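Local coordinates for protein 2-dehydro-3-deoxy-D-arabinonate dehydratase (Sulfolobus solfataricus, PDB 2Q18) that catalyses the metal-dependent dehydration of 2-dehydro-3-deoxy-D-arabinonate to 2,5-dioxopentanoate in a pentose oxidation pathway, working as a homotetramer of the FAH family, at residues I208-V213 against V218-S223; L99-T102 against Y108-V111; L26-D29 against M35-S38. All blocks are in the same frame, centred on the assembly; numbering follows the deposited sequence.

Contact 1 of 3, residues I208-V213 against V218-S223; sequences ITLKIV and VFFEGS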
loop_
_atom_site.group_PDB
_atom_site.type_symbol
_atom_site.label_atom_id
_atom_site.label_comp_id
_atom_site.label_asym_id
_atom_site.label_seq_id
_atom_site.Cartn_x
_atom_site.Cartn_y
_atom_site.Cartn_z
ATOM N N ILE A 208 0.835 -35.327 24.471
ATOM C CA ILE A 208 1.961 -34.663 23.823
ATOM C C ILE A 208 3.129 -35.641 23.801
ATOM O O ILE A 208 3.511 -36.173 24.844
ATOM C CB ILE A 208 2.377 -33.361 24.559
ATOM C CG1 ILE A 208 1.184 -32.400 24.686
ATOM C CG2 ILE A 208 3.574 -32.692 23.856
ATOM C CD1 ILE A 208 1.475 -31.132 25.476
ATOM N N THR A 209 3.677 -35.889 22.614
ATOM C CA THR A 209 4.815 -36.796 22.468
ATOM C C THR A 209 5.965 -36.081 21.777
ATOM O O THR A 209 5.780 -35.492 20.711
ATOM C CB THR A 209 4.437 -38.063 21.661
ATOM O OG1 THR A 209 3.254 -38.652 22.218
ATOM C CG2 THR A 209 5.577 -39.087 21.670
ATOM N N LEU A 210 7.140 -36.126 22.402
ATOM C CA LEU A 210 8.369 -35.615 21.807
ATOM C C LEU A 210 9.286 -36.758 21.363
ATOM O O LEU A 210 9.493 -37.725 22.105
ATOM C CB LEU A 210 9.120 -34.710 22.793
ATOM C CG LEU A 210 10.568 -34.310 22.462
ATOM C CD1 LEU A 210 10.646 -33.371 21.260
ATOM C CD2 LEU A 210 11.263 -33.689 23.665
ATOM N N LYS A 211 9.831 -36.623 20.155
ATOM C CA LYS A 211 10.878 -37.507 19.654
ATOM C C LYS A 211 12.016 -36.678 19.084
ATOM O O LYS A 211 11.789 -35.742 18.309
ATOM C CB LYS A 211 10.339 -38.445 18.572
ATOM C CG LYS A 211 9.465 -39.566 19.097
ATOM C CD LYS A 211 8.674 -40.252 17.987
ATOM C CE LYS A 211 9.560 -41.095 17.082
ATOM N NZ LYS A 211 8.749 -41.883 16.103
ATOM N N ILE A 212 13.236 -37.006 19.495
ATOM C CA ILE A 212 14.430 -36.460 18.871
ATOM C C ILE A 212 15.084 -37.591 18.082
ATOM O O ILE A 212 15.490 -38.608 18.654
ATOM C CB ILE A 212 15.413 -35.868 19.901
ATOM C CG1 ILE A 212 14.709 -34.799 20.759
ATOM C CG2 ILE A 212 16.649 -35.301 19.191
ATOM C CD1 ILE A 212 15.472 -34.370 22.015
ATOM N N VAL A 213 15.161 -37.413 16.767
ATOM C CA VAL A 213 15.695 -38.434 15.872
ATOM C C VAL A 213 17.075 -38.007 15.391
ATOM O O VAL A 213 17.234 -36.940 14.789
ATOM C CB VAL A 213 14.742 -38.710 14.679
ATOM C CG1 VAL A 213 15.303 -39.814 13.773
ATOM C CG2 VAL A 213 13.359 -39.097 15.179
ATOM N N VAL A 218 15.927 -43.089 17.288
ATOM C CA VAL A 218 15.163 -42.406 18.333
ATOM C C VAL A 218 16.093 -42.149 19.523
ATOM O O VAL A 218 16.277 -43.004 20.397
ATOM C CB VAL A 218 13.896 -43.190 18.743
ATOM C CG1 VAL A 218 13.173 -42.500 19.896
ATOM C CG2 VAL A 218 12.954 -43.334 17.556
ATOM N N PHE A 219 16.697 -40.964 19.510
ATOM C CA PHE A 219 17.672 -40.541 20.505
ATOM C C PHE A 219 16.995 -40.152 21.822
ATOM O O PHE A 219 17.594 -40.250 22.895
ATOM C CB PHE A 219 18.495 -39.389 19.930
ATOM C CG PHE A 219 19.550 -38.852 20.855
ATOM C CD1 PHE A 219 19.474 -37.543 21.319
ATOM C CD2 PHE A 219 20.630 -39.642 21.245
ATOM C CE1 PHE A 219 20.452 -37.032 22.164
ATOM C CE2 PHE A 219 21.612 -39.141 22.093
ATOM C CZ PHE A 219 21.524 -37.834 22.553
ATOM N N PHE A 220 15.745 -39.709 21.727
ATOM C CA PHE A 220 14.910 -39.450 22.896
ATOM C C PHE A 220 13.444 -39.591 22.522
ATOM O O PHE A 220 13.032 -39.184 21.435
ATOM C CB PHE A 220 15.160 -38.049 23.485
ATOM C CG PHE A 220 14.218 -37.701 24.614
ATOM C CD1 PHE A 220 14.550 -38.005 25.932
ATOM C CD2 PHE A 220 12.982 -37.114 24.354
ATOM C CE1 PHE A 220 13.671 -37.717 26.975
ATOM C CE2 PHE A 220 12.097 -36.826 25.389
ATOM C CZ PHE A 220 12.444 -37.122 26.702
ATOM N N GLU A 221 12.663 -40.176 23.423
ATOM C CA GLU A 221 11.214 -40.181 23.298
ATOM C C GLU A 221 10.567 -40.058 24.672
ATOM O O GLU A 221 10.997 -40.701 25.632
ATOM C CB GLU A 221 10.713 -41.429 22.569
ATOM C CG GLU A 221 9.206 -41.436 22.326
ATOM C CD GLU A 221 8.761 -42.472 21.306
ATOM O OE1 GLU A 221 9.622 -43.181 20.738
ATOM O OE2 GLU A 221 7.538 -42.577 21.068
ATOM N N GLY A 222 9.541 -39.220 24.757
ATOM C CA GLY A 222 8.821 -38.998 26.003
ATOM C C GLY A 222 7.456 -38.406 25.728
ATOM O O GLY A 222 7.263 -37.696 24.734
ATOM N N SER A 223 6.505 -38.699 26.606
ATOM C CA SER A 223 5.157 -38.181 26.463
ATOM C C SER A 223 4.571 -37.716 27.795
ATOM O O SER A 223 5.011 -38.142 28.866
ATOM C CB SER A 223 4.244 -39.219 25.806
ATOM O OG SER A 223 4.039 -40.323 26.666
#
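Ile212 lies against Phe219 and Phe220 together, the signature of a classic beta bulge in the antiparallel hairpin of strands 207-214 and 217-225. Both amides of the bulge converge on one acceptor. Phe219 N reaches Ile212 O at 2.8 Å, though with a bent N-H (135°), and Phe220 N gives the same oxygen a longer bond from within the carbonyl plane, on a lone pair. Ile212 N answers with a 2.9 Å bond to Phe220 O, and Leu210 and Gly222 exchange a reciprocal pair of backbone bonds further along. Ile212 and Phe220 have the most surface buried here. CD1 of Ile212 comes within 4.0 Å of Phe220 CB, the two side chains running at a slant to each other, while its other branch, CG2, meets the edge of the Phe219 ring near the ring plane. With CG of Phe220 trans to the backbone N (chi1 174°), the ring lies along its strand, and CD2 of Leu210 meets it obliquely, 3.7 Å from Phe220 CE2, the two side chains crossing at about a right angle. This face, carrying Leu210, Ile212 and Phe220, is the inner one: Pro142 of strand 140-150 packs on Leu210 and Ile212, and at the hairpin's far end Ile208 comes near the metal ligand Glu145 and the substrate-binding Thr256. Strand 217-225 is outermost in its sheet within the chain; on the other side of 207-214 lies strand 271-276. The opposite face carries Thr209, Lys211 and Glu221 and is more exposed. There the aliphatic part of Lys211 runs beside Glu221, both pointing the same way, with Lys211 CG 3.7 Å from Glu221 CD and Lys211 NZ 4.9 Å from Glu221 OE1, too far for a salt bridge.

Contact 2 of 3, residues L99-T102 against Y108-V111; sequences LGKT and YDAV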
loop_
_atom_site.group_PDB
_atom_site.type_symbol
_atom_site.label_atom_id
_atom_site.label_comp_id
_atom_site.label_asym_id
_atom_site.label_seq_id
_atom_site.Cartn_x
_atom_site.Cartn_y
_atom_site.Cartn_z
ATOM N N LEU A 99 15.934 -17.555 49.835
ATOM C CA LEU A 99 15.850 -18.145 51.179
ATOM C C LEU A 99 15.832 -19.679 51.138
ATOM O O LEU A 99 14.935 -20.317 51.697
ATOM C CB LEU A 99 14.642 -17.602 51.968
ATOM C CG LEU A 99 14.578 -16.161 52.507
ATOM C CD1 LEU A 99 15.963 -15.563 52.795
ATOM C CD2 LEU A 99 13.790 -15.258 51.572
ATOM N N GLY A 100 16.816 -20.257 50.450
ATOM C CA GLY A 100 16.969 -21.713 50.366
ATOM C C GLY A 100 16.017 -22.442 49.429
ATOM O O GLY A 100 16.191 -23.635 49.166
ATOM N N LYS A 101 15.010 -21.732 48.927
ATOM C CA LYS A 101 14.017 -22.312 48.026
ATOM C C LYS A 101 14.294 -21.859 46.594
ATOM O O LYS A 101 14.448 -20.660 46.335
ATOM C CB LYS A 101 12.612 -21.892 48.463
ATOM C CG LYS A 101 11.472 -22.645 47.795
ATOM C CD LYS A 101 10.127 -22.124 48.294
ATOM C CE LYS A 101 8.967 -22.923 47.720
ATOM N NZ LYS A 101 7.646 -22.468 48.247
ATOM N N THR A 102 14.361 -22.820 45.671
ATOM C CA THR A 102 14.682 -22.527 44.269
ATOM C C THR A 102 13.623 -21.630 43.626
ATOM O O THR A 102 12.429 -21.741 43.927
ATOM C CB THR A 102 14.849 -23.809 43.402
ATOM O OG1 THR A 102 13.563 -24.305 43.011
ATOM C CG2 THR A 102 15.613 -24.894 44.152
ATOM N N TYR A 108 6.188 -22.034 41.136
ATOM C CA TYR A 108 5.255 -23.155 41.205
ATOM C C TYR A 108 4.226 -22.973 42.327
ATOM O O TYR A 108 3.042 -23.257 42.140
ATOM C CB TYR A 108 6.023 -24.469 41.388
ATOM C CG TYR A 108 5.159 -25.707 41.330
ATOM C CD1 TYR A 108 4.698 -26.314 42.501
ATOM C CD2 TYR A 108 4.800 -26.275 40.106
ATOM C CE1 TYR A 108 3.903 -27.451 42.455
ATOM C CE2 TYR A 108 4.002 -27.413 40.050
ATOM C CZ TYR A 108 3.561 -27.995 41.228
ATOM O OH TYR A 108 2.776 -29.122 41.180
ATOM N N ASP A 109 4.686 -22.481 43.476
ATOM C CA ASP A 109 3.839 -22.300 44.659
ATOM C C ASP A 109 3.183 -20.914 44.757
ATOM O O ASP A 109 2.322 -20.698 45.614
ATOM C CB ASP A 109 4.644 -22.577 45.936
ATOM C CG ASP A 109 5.115 -24.022 46.038
ATOM O OD1 ASP A 109 4.361 -24.939 45.641
ATOM O OD2 ASP A 109 6.240 -24.238 46.529
ATOM N N ALA A 110 3.586 -19.990 43.884
ATOM C CA ALA A 110 3.135 -18.598 43.959
ATOM C C ALA A 110 1.836 -18.352 43.199
ATOM O O ALA A 110 1.472 -19.129 42.316
ATOM C CB ALA A 110 4.225 -17.662 43.462
ATOM N N VAL A 111 1.135 -17.274 43.547
ATOM C CA VAL A 111 -0.081 -16.892 42.823
ATOM C C VAL A 111 0.244 -16.436 41.393
ATOM O O VAL A 111 -0.526 -16.695 40.471
ATOM C CB VAL A 111 -0.944 -15.816 43.574
ATOM C CG1 VAL A 111 -1.397 -16.333 44.949
ATOM C CG2 VAL A 111 -0.203 -14.496 43.719
#
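OD2 of Asp109 receives NZ of Lys101 at 2.8 Å, a hydrogen-bonded salt bridge that makes up the whole contact between 99-102 and 108-111. The ammonium comes to the anti side of the carboxylate oxygen, 18° out of the carboxylate plane, and CE of Lys101 follows at 3.3 Å from the same OD2. The two backbones stay well apart, with 10.7 Å between the CA atoms of Lys101 and Asp109, so the lysine has to span the gap. It does so fully stretched: CG is trans to the backbone N (chi1 -168°) and every later torsion is near 180°, which carries NZ out to meet the short aspartate at a slant. Around it, Tyr108 O and Ala110 O accept bonds from Arg230 and Arg231, and Ala110 packs on Tyr177 of the second subunit. Thr102 is the N-cap of helix 103-109, its OG1 bonded to Glu105 N, and Asp109 is that helix's last residue. The bridge therefore ties the residue just before the N-cap to the C-terminal turn, a surface salt bridge spanning one short capped helix.

Contact 3 of 3, residues L26-D29 against M35-S38; sequences LDED and MRYS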
loop_
_atom_site.group_PDB
_atom_site.type_symbol
_atom_site.label_atom_id
_atom_site.label_comp_id
_atom_site.label_asym_id
_atom_site.label_seq_id
_atom_site.Cartn_x
_atom_site.Cartn_y
_atom_site.Cartn_z
ATOM N N LEU A 26 -8.781 -20.070 1.489
ATOM C CA LEU A 26 -9.307 -18.918 2.216
ATOM C C LEU A 26 -9.228 -17.623 1.421
ATOM O O LEU A 26 -8.235 -17.363 0.737
ATOM C CB LEU A 26 -8.577 -18.749 3.554
ATOM C CG LEU A 26 -8.654 -19.899 4.565
ATOM C CD1 LEU A 26 -8.051 -19.458 5.889
ATOM C CD2 LEU A 26 -10.083 -20.367 4.764
ATOM N N ASP A 27 -10.287 -16.822 1.528
ATOM C CA ASP A 27 -10.330 -15.476 0.955
ATOM C C ASP A 27 -9.585 -14.472 1.828
ATOM O O ASP A 27 -8.979 -13.537 1.314
ATOM C CB ASP A 27 -11.776 -14.992 0.821
ATOM C CG ASP A 27 -12.567 -15.751 -0.223
ATOM O OD1 ASP A 27 -11.974 -16.478 -1.048
ATOM O OD2 ASP A 27 -13.802 -15.603 -0.217
ATOM N N GLU A 28 -9.664 -14.668 3.144
ATOM C CA GLU A 28 -9.143 -13.722 4.132
ATOM C C GLU A 28 -7.765 -14.123 4.660
ATOM O O GLU A 28 -7.384 -15.299 4.593
ATOM C CB GLU A 28 -10.087 -13.642 5.337
ATOM C CG GLU A 28 -11.524 -13.263 5.034
ATOM C CD GLU A 28 -12.305 -12.931 6.292
ATOM O OE1 GLU A 28 -12.627 -13.854 7.073
ATOM O OE2 GLU A 28 -12.601 -11.739 6.497
ATOM N N ASP A 29 -7.043 -13.135 5.198
ATOM C CA ASP A 29 -5.878 -13.355 6.065
ATOM C C ASP A 29 -6.251 -14.372 7.142
ATOM O O ASP A 29 -7.344 -14.290 7.701
ATOM C CB ASP A 29 -5.433 -12.019 6.697
ATOM C CG ASP A 29 -4.823 -12.181 8.098
ATOM O OD1 ASP A 29 -3.735 -12.788 8.245
ATOM O OD2 ASP A 29 -5.430 -11.667 9.067
ATOM N N MET A 35 -10.559 -15.217 13.636
ATOM C CA MET A 35 -11.444 -14.309 14.368
ATOM C C MET A 35 -12.902 -14.474 13.917
ATOM O O MET A 35 -13.793 -14.621 14.751
ATOM C CB MET A 35 -10.976 -12.860 14.217
ATOM C CG MET A 35 -9.680 -12.555 14.967
ATOM S SD MET A 35 -8.973 -10.958 14.536
ATOM C CE MET A 35 -10.169 -9.857 15.298
ATOM N N ARG A 36 -13.130 -14.485 12.602
ATOM C CA ARG A 36 -14.470 -14.714 12.049
ATOM C C ARG A 36 -15.062 -16.048 12.502
ATOM O O ARG A 36 -16.223 -16.105 12.927
ATOM C CB ARG A 36 -14.466 -14.638 10.518
ATOM C CG ARG A 36 -15.862 -14.775 9.892
ATOM C CD ARG A 36 -15.836 -14.688 8.368
ATOM N NE ARG A 36 -15.168 -13.475 7.894
ATOM C CZ ARG A 36 -15.742 -12.276 7.793
ATOM N NH1 ARG A 36 -15.035 -11.246 7.348
ATOM N NH2 ARG A 36 -17.014 -12.099 8.137
ATOM N N TYR A 37 -14.267 -17.115 12.406
ATOM C CA TYR A 37 -14.722 -18.447 12.793
ATOM C C TYR A 37 -15.106 -18.489 14.271
ATOM O O TYR A 37 -16.093 -19.125 14.646
ATOM C CB TYR A 37 -13.661 -19.515 12.491
ATOM C CG TYR A 37 -14.194 -20.923 12.648
ATOM C CD1 TYR A 37 -14.286 -21.516 13.907
ATOM C CD2 TYR A 37 -14.630 -21.652 11.544
ATOM C CE1 TYR A 37 -14.792 -22.799 14.062
ATOM C CE2 TYR A 37 -15.137 -22.944 11.689
ATOM C CZ TYR A 37 -15.210 -23.507 12.953
ATOM O OH TYR A 37 -15.708 -24.780 13.118
ATOM N N SER A 38 -14.322 -17.804 15.098
ATOM C CA SER A 38 -14.590 -17.702 16.528
ATOM C C SER A 38 -15.941 -17.053 16.821
ATOM O O SER A 38 -16.568 -17.343 17.842
ATOM C CB SER A 38 -13.489 -16.901 17.212
ATOM O OG SER A 38 -13.579 -17.034 18.616
#
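Glu28 and Arg36 are the closest residues of two backbones that keep their distance, their CA atoms 9.6 Å apart. Segment 26-29 is the irregular turn from strand 23-26 into helix 30-40, and 35-38 lies within that helix, so the five residues between them form the first turns of the helix. Side chains alone close the gap. Arg36 grips the carboxylate of Glu28 side-on: NE bonds OE1 at 2.7 Å and NH1 bonds OE2 at 2.6 Å. Both N-H groups point almost straight at their acceptors, and both oxygens lie close to the guanidinium plane, at its edge. The carboxylate is not coplanar with it; the two planes stand 43° apart, and each nitrogen reaches its oxygen from above the carboxylate plane. In the arginine, CG is trans to the backbone N and the chain then kinks at chi3 (-54°), which turns the NE edge toward the glutamate. This bidentate salt bridge links the residue before the N-cap to the body of the helix, the cap itself being Asp29, whose OD2 bonds Lys32 N. A methionine here, lacking NE and NH1, would probably leave the Glu28 carboxylate without its charge partner and free to turn. NH2 of Arg36 has a long, weak ion pair with Glu42 and also lies near Arg9 of the third subunit; the paired carboxylate probably offsets part of that like charge. Asp27, one residue before Glu28, faces the same subunit interface, salt-bridged through OD1 to Arg25 and through OD2 to Lys8, with a hydrogen bond between OD2 and the hydroxyl of Tyr11, all of the third subunit.

Along the chain the contacts follow one another without overlap: contact 3 first, then contact 2, then contact 1. Their centres lie about 30 Å (1 and 2), 34 Å (1 and 3) and 43 Å (2 and 3) apart, and none touches another. Contact 3, at strand 23-26 and helix 30-40, sits on the far side of the chain's centre from the other two. Contacts 1 and 2 lie in the FAH-family C-terminal range. Contact 1 forms, within this chain, an edge of a sheet, and its Ile208 end lies near metal- and substrate-binding residues. Contact 2 spans helix 103-109, contact 3 the first turns of helix 30-40, and their neighbourhoods meet different subunits of the tetramer, the second and the third.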